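Local atomic coordinates of serine protease inhibitor 1 (Coprinopsis cinerea, PDB entry 3VWC), a protein that probably inhibits serine endopeptidases, as a beta-trefoil member of the I66 family of fungal protease inhibitors. Residues A[108-111]-A[112-116]. Numbering follows the deposited sequence.
Sequences WVVP and ADAEE
Pro111 and Ala114 are the first and last residues of a type I beta turn, closed by a hydrogen bond from Ala114 N to Pro111 O of 2.9 Å and 155° at the hydrogen. Asp113 N also lies near Pro111 O, but at a poor angle, so a single bond closes the turn. Proline can hold the first position because the turn bond uses only its carbonyl, so the missing N-H costs nothing there. Ala112 and Asp113 fill the two central positions, and both are exposed: Ala112 turns its small methyl away from the proline, and aspartate is common at the third position of type I turns.

The apolar part of the contact centres on the methyl of Ala114, which points back toward the preceding residues. Its CB lies 3.7 Å from CG1 of Val110, the branch set anti to the backbone N (chi1 170°) and thereby carried forward beside the carbonyl carbon. The same methyl comes 4.2 Å from Pro111 CD, a looser apolar contact with the ring carbon next to the nitrogen. A side chain as small as alanine's fits here, close to the carbonyl that the turn folds back upon. Asp113 starts away from the proline, but with chi1 at 72° its carboxylate swings back, and OD2 comes to 3.6 Å from Pro111 CB, a van der Waals approach.

The turn carries the chain out of the buried end of strand 107-109, where Trp108 packs against Trp84, Trp46 and Phe141. Pro111 rests on Glu121 and Arg123 of the antiparallel strand 121-123, while beyond the turn Glu115 N is hydrogen-bonded to Gln118 OE1, within the surface loop that joins these two strands of the beta-trefoil.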
# COMPACT_ATOMS: atom_id res chain seq x y z
N TRP A 108 -5.46 -2.21 -2.13
CA TRP A 108 -4.18 -2.25 -2.83
C TRP A 108 -4.07 -3.61 -3.53
O TRP A 108 -4.27 -4.67 -2.88
CB TRP A 108 -3.03 -2.09 -1.87
CG TRP A 108 -2.86 -0.74 -1.20
CD1 TRP A 108 -3.75 0.31 -1.18
CD2 TRP A 108 -1.75 -0.38 -0.42
NE1 TRP A 108 -3.21 1.35 -0.45
CE2 TRP A 108 -2.00 0.94 0.06
CE3 TRP A 108 -0.56 -1.04 -0.04
CZ2 TRP A 108 -1.09 1.59 0.91
CZ3 TRP A 108 0.37 -0.36 0.79
CH2 TRP A 108 0.09 0.95 1.24
N VAL A 109 -3.58 -3.58 -4.76
CA VAL A 109 -3.34 -4.80 -5.53
C VAL A 109 -2.03 -4.67 -6.35
O VAL A 109 -1.79 -3.67 -7.06
CB VAL A 109 -4.49 -5.09 -6.54
CG1 VAL A 109 -4.19 -6.33 -7.38
CG2 VAL A 109 -5.81 -5.29 -5.78
N VAL A 110 -1.12 -5.63 -6.17
CA VAL A 110 0.08 -5.73 -7.04
C VAL A 110 -0.20 -6.92 -7.96
O VAL A 110 -0.33 -8.06 -7.48
CB VAL A 110 1.34 -5.99 -6.18
CG1 VAL A 110 2.57 -6.35 -7.11
CG2 VAL A 110 1.65 -4.77 -5.39
N PRO A 111 -0.35 -6.68 -9.28
CA PRO A 111 -0.62 -7.83 -10.17
C PRO A 111 0.48 -8.89 -10.09
O PRO A 111 1.67 -8.59 -9.88
CB PRO A 111 -0.64 -7.21 -11.57
CG PRO A 111 -0.90 -5.74 -11.38
CD PRO A 111 -0.28 -5.39 -10.03
N ALA A 112 0.08 -10.13 -10.37
CA ALA A 112 1.04 -11.25 -10.16
C ALA A 112 2.20 -11.15 -11.09
O ALA A 112 3.33 -11.57 -10.75
CB ALA A 112 0.34 -12.59 -10.26
N ASP A 113 1.97 -10.53 -12.25
CA ASP A 113 3.03 -10.35 -13.25
C ASP A 113 3.73 -8.97 -13.15
O ASP A 113 4.34 -8.50 -14.14
CB ASP A 113 2.48 -10.62 -14.67
CG ASP A 113 1.55 -9.53 -15.15
OD1 ASP A 113 1.38 -9.39 -16.38
OD2 ASP A 113 0.92 -8.89 -14.30
N ALA A 114 3.52 -8.23 -12.04
CA ALA A 114 4.05 -6.90 -11.95
C ALA A 114 5.57 -6.90 -12.19
O ALA A 114 6.29 -7.82 -11.76
CB ALA A 114 3.76 -6.30 -10.57
N GLU A 115 6.04 -5.93 -12.95
CA GLU A 115 7.46 -5.69 -13.08
C GLU A 115 8.00 -4.69 -12.04
O GLU A 115 7.25 -3.86 -11.46
CB GLU A 115 7.70 -5.09 -14.49
CG GLU A 115 7.32 -5.99 -15.62
CD GLU A 115 7.70 -5.35 -16.97
OE1 GLU A 115 8.50 -5.97 -17.67
OE2 GLU A 115 7.26 -4.22 -17.29
N GLU A 116 9.32 -4.66 -11.89
CA GLU A 116 9.93 -3.63 -11.07
C GLU A 116 9.57 -2.26 -11.60
O GLU A 116 9.52 -2.05 -12.82
CB GLU A 116 11.46 -3.83 -11.03
CG GLU A 116 11.81 -5.09 -10.29
CD GLU A 116 13.31 -5.34 -10.14
OE1 GLU A 116 14.11 -4.56 -10.69
OE2 GLU A 116 13.65 -6.36 -9.49